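Local coordinates for Glyoxalase/bleomycin resistance protein/dioxygenase (Vibrio splendidus, PDB 2RK9), which is a member of the glyoxalase/bleomycin resistance protein/dioxygenase superfamily whose substrate and reaction are not established, at residues Val18-Phe23 / Glu39-Thr44. The protein carries 1 engineered substitution. Numbering follows the deposited sequence.
Sequences VSQSFF and EFVYLT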
ATOM      1  N   VAL B  18     -19.482  -5.010   3.265  1.00  7.11           N
ATOM      2  CA  VAL B  18     -18.872  -6.330   3.185  1.00  7.94           C
ATOM      3  C   VAL B  18     -17.377  -6.262   3.491  1.00  7.46           C
ATOM      4  O   VAL B  18     -16.849  -7.079   4.248  1.00  6.87           O
ATOM      5  CB  VAL B  18     -19.082  -6.953   1.779  1.00  7.65           C
ATOM      6  CG1 VAL B  18     -18.247  -8.232   1.636  1.00  8.20           C
ATOM      7  CG2 VAL B  18     -20.562  -7.260   1.568  1.00  9.62           C
ATOM      8  N   SER B  19     -16.696  -5.285   2.903  1.00  6.97           N
ATOM      9  CA  SER B  19     -15.263  -5.135   3.128  1.00  5.70           C
ATOM     10  C   SER B  19     -14.945  -4.736   4.571  1.00  5.73           C
ATOM     11  O   SER B  19     -13.991  -5.230   5.172  1.00  7.22           O
ATOM     12  CB  SER B  19     -14.691  -4.107   2.160  1.00  6.71           C
ATOM     13  OG  SER B  19     -14.890  -4.543   0.831  1.00  8.06           O
ATOM     14  N   GLN B  20     -15.742  -3.840   5.131  1.00  7.13           N
ATOM     15  CA  GLN B  20     -15.501  -3.429   6.502  1.00  7.40           C
ATOM     16  C   GLN B  20     -15.653  -4.619   7.443  1.00  8.18           C
ATOM     17  O   GLN B  20     -14.826  -4.819   8.333  1.00  8.10           O
ATOM     18  CB  GLN B  20     -16.475  -2.334   6.917  1.00  8.88           C
ATOM     19  CG  GLN B  20     -16.233  -1.813   8.322  1.00 11.16           C
ATOM     20  CD  GLN B  20     -17.239  -0.756   8.720  1.00 12.60           C
ATOM     21  OE1 GLN B  20     -17.567   0.126   7.925  1.00 13.17           O
ATOM     22  NE2 GLN B  20     -17.727  -0.830   9.952  1.00 13.01           N
ATOM     23  N   SER B  21     -16.708  -5.407   7.242  1.00  8.26           N
ATOM     24  CA  SER B  21     -16.956  -6.565   8.097  1.00  8.64           C
ATOM     25  C   SER B  21     -15.833  -7.574   7.986  1.00  7.57           C
ATOM     26  O   SER B  21     -15.474  -8.225   8.965  1.00  8.23           O
ATOM     27  CB  SER B  21     -18.281  -7.232   7.729  1.00  9.23           C
ATOM     28  OG  SER B  21     -19.353  -6.323   7.910  1.00 14.28           O
ATOM     29  N   PHE B  22     -15.276  -7.705   6.789  1.00  6.72           N
ATOM     30  CA  PHE B  22     -14.189  -8.648   6.576  1.00  7.74           C
ATOM     31  C   PHE B  22     -12.977  -8.230   7.393  1.00  6.95           C
ATOM     32  O   PHE B  22     -12.392  -9.031   8.114  1.00  7.39           O
ATOM     33  CB  PHE B  22     -13.790  -8.697   5.105  1.00  7.46           C
ATOM     34  CG  PHE B  22     -12.740  -9.719   4.815  1.00  9.61           C
ATOM     35  CD1 PHE B  22     -13.086 -11.059   4.669  1.00  9.69           C
ATOM     36  CD2 PHE B  22     -11.402  -9.352   4.709  1.00  9.22           C
ATOM     37  CE1 PHE B  22     -12.113 -12.018   4.423  1.00 10.86           C
ATOM     38  CE2 PHE B  22     -10.425 -10.307   4.464  1.00 10.61           C
ATOM     39  CZ  PHE B  22     -10.781 -11.640   4.319  1.00 10.14           C
ATOM     40  N   PHE B  23     -12.595  -6.964   7.268  1.00  7.26           N
ATOM     41  CA  PHE B  23     -11.445  -6.461   8.004  1.00  7.17           C
ATOM     42  C   PHE B  23     -11.647  -6.513   9.512  1.00  7.18           C
ATOM     43  O   PHE B  23     -10.740  -6.894  10.246  1.00  6.34           O
ATOM     44  CB  PHE B  23     -11.119  -5.031   7.576  1.00  6.85           C
ATOM     45  CG  PHE B  23     -10.288  -4.955   6.336  1.00  8.02           C
ATOM     46  CD1 PHE B  23     -10.838  -5.245   5.093  1.00  8.15           C
ATOM     47  CD2 PHE B  23      -8.938  -4.649   6.418  1.00  8.61           C
ATOM     48  CE1 PHE B  23     -10.055  -5.233   3.947  1.00  8.05           C
ATOM     49  CE2 PHE B  23      -8.141  -4.634   5.279  1.00  8.70           C
ATOM     50  CZ  PHE B  23      -8.701  -4.928   4.040  1.00  9.14           C
ATOM     51  N   GLU B  39     -19.054   6.724   2.329  1.00 11.02           N
ATOM     52  CA  GLU B  39     -18.689   5.310   2.311  1.00 10.01           C
ATOM     53  C   GLU B  39     -17.196   5.174   2.585  1.00  9.81           C
ATOM     54  O   GLU B  39     -16.514   4.333   1.996  1.00  8.71           O
ATOM     55  CB  GLU B  39     -19.034   4.679   0.957  1.00 12.54           C
ATOM     56  CG  GLU B  39     -20.530   4.516   0.706  1.00 15.05           C
ATOM     57  CD  GLU B  39     -20.825   3.907  -0.651  1.00 19.95           C
ATOM     58  OE1 GLU B  39     -20.351   2.782  -0.914  1.00 18.08           O
ATOM     59  OE2 GLU B  39     -21.527   4.559  -1.464  1.00 25.03           O
ATOM     60  N   PHE B  40     -16.701   6.011   3.491  1.00  8.83           N
ATOM     61  CA  PHE B  40     -15.291   6.018   3.857  1.00  7.79           C
ATOM     62  C   PHE B  40     -15.089   5.462   5.264  1.00  8.43           C
ATOM     63  O   PHE B  40     -15.826   5.804   6.190  1.00  9.51           O
ATOM     64  CB  PHE B  40     -14.756   7.445   3.799  1.00  8.95           C
ATOM     65  CG  PHE B  40     -13.334   7.589   4.264  1.00  7.66           C
ATOM     66  CD1 PHE B  40     -12.277   7.328   3.401  1.00  8.25           C
ATOM     67  CD2 PHE B  40     -13.053   7.994   5.565  1.00  8.58           C
ATOM     68  CE1 PHE B  40     -10.963   7.476   3.827  1.00  8.97           C
ATOM     69  CE2 PHE B  40     -11.740   8.144   6.001  1.00  9.53           C
ATOM     70  CZ  PHE B  40     -10.694   7.883   5.131  1.00 10.07           C
ATOM     71  N   VAL B  41     -14.082   4.608   5.413  1.00  6.33           N
ATOM     72  CA  VAL B  41     -13.773   4.005   6.702  1.00  8.80           C
ATOM     73  C   VAL B  41     -12.258   3.996   6.906  1.00  7.96           C
ATOM     74  O   VAL B  41     -11.502   3.661   5.996  1.00 10.50           O
ATOM     75  CB  VAL B  41     -14.282   2.548   6.772  1.00  8.59           C
ATOM     76  CG1 VAL B  41     -14.175   2.026   8.204  1.00 11.78           C
ATOM     77  CG2 VAL B  41     -15.716   2.475   6.269  1.00 11.85           C
ATOM     78  N   TYR B  42     -11.819   4.389   8.097  1.00  7.40           N
ATOM     79  CA  TYR B  42     -10.396   4.403   8.406  1.00  7.75           C
ATOM     80  C   TYR B  42     -10.143   3.331   9.459  1.00  7.22           C
ATOM     81  O   TYR B  42     -10.663   3.415  10.571  1.00  8.49           O
ATOM     82  CB  TYR B  42      -9.979   5.767   8.954  1.00  8.25           C
ATOM     83  CG  TYR B  42      -8.483   5.963   8.972  1.00  8.43           C
ATOM     84  CD1 TYR B  42      -7.846   6.668   7.960  1.00  8.53           C
ATOM     85  CD2 TYR B  42      -7.704   5.426   9.993  1.00  9.68           C
ATOM     86  CE1 TYR B  42      -6.466   6.838   7.960  1.00  8.40           C
ATOM     87  CE2 TYR B  42      -6.318   5.587  10.003  1.00  8.92           C
ATOM     88  CZ  TYR B  42      -5.710   6.298   8.979  1.00  8.88           C
ATOM     89  OH  TYR B  42      -4.348   6.461   8.965  1.00 12.30           O
ATOM     90  N   LEU B  43      -9.363   2.312   9.109  1.00  7.63           N
ATOM     91  CA  LEU B  43      -9.090   1.240  10.061  1.00  8.33           C
ATOM     92  C   LEU B  43      -7.620   1.105  10.437  1.00  8.62           C
ATOM     93  O   LEU B  43      -6.739   1.699   9.816  1.00  8.07           O
ATOM     94  CB  LEU B  43      -9.599  -0.097   9.519  1.00  9.81           C
ATOM     95  CG  LEU B  43     -11.072  -0.114   9.097  1.00 10.23           C
ATOM     96  CD1 LEU B  43     -11.180   0.315   7.650  1.00 11.74           C
ATOM     97  CD2 LEU B  43     -11.650  -1.512   9.272  1.00 12.16           C
ATOM     98  N   THR B  44      -7.371   0.318  11.473  1.00  8.43           N
ATOM     99  CA  THR B  44      -6.015   0.087  11.943  1.00  8.02           C
ATOM    100  C   THR B  44      -5.941  -1.281  12.602  1.00  7.30           C
ATOM    101  O   THR B  44      -6.931  -1.789  13.131  1.00  7.74           O
ATOM    102  CB  THR B  44      -5.582   1.163  12.972  1.00  9.85           C
ATOM    103  OG1 THR B  44      -4.194   0.997  13.302  1.00 11.70           O
ATOM    104  CG2 THR B  44      -6.408   1.045  14.233  1.00 11.60           C
TER
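Gln20 and Val41 meet where helix 16-26 lies over strand 40-45, the glutamine reaching across the gap with its amide end while the valine is met at its methyls. The Gln20 chain runs fully extended, CG anti to the backbone N (chi1 -177°), which carries the amide to the strand although its root on the helix does not aim there. The two side chains cross at about a right angle. OE1 does the touching: it lies 3.4 Å from Val41 CG2 and 3.9 Å from Val41 CG1, so the carbonyl oxygen rests against both methyls. One helical turn on, Phe23 and Leu43 form the purely apolar half of the contact. Both side chains start toward each other, but it is Phe23 CB, not the ring, that meets Leu43 CD2 at 3.9 Å. With CG anti to the carbonyl carbon (chi1 -83°), the Phe23 ring swings away from the leucine; Ser19 O lies in plane at its edge, and it makes an edge-to-face pair with Phe29. No hydrogen bond joins the two segments, and just 157 Å² is buried between them. Val41 and Leu43, two apart on the strand, both face the helix. Strand 7-12, helix 16-26 and strands 30-35, 40-45 and 48-53 follow one another in the beta-alpha-beta-beta-beta order of the glyoxalase/bleomycin resistance fold. Val31 of the neighbouring strand 30-35 touches both Gln20 and Val41, Leu52 of strand 48-53 packs on Leu43, and Ile16 and Val24 of helix 16-26 extend the apolar layer, while Thr124 of the second subunit packs against Phe23.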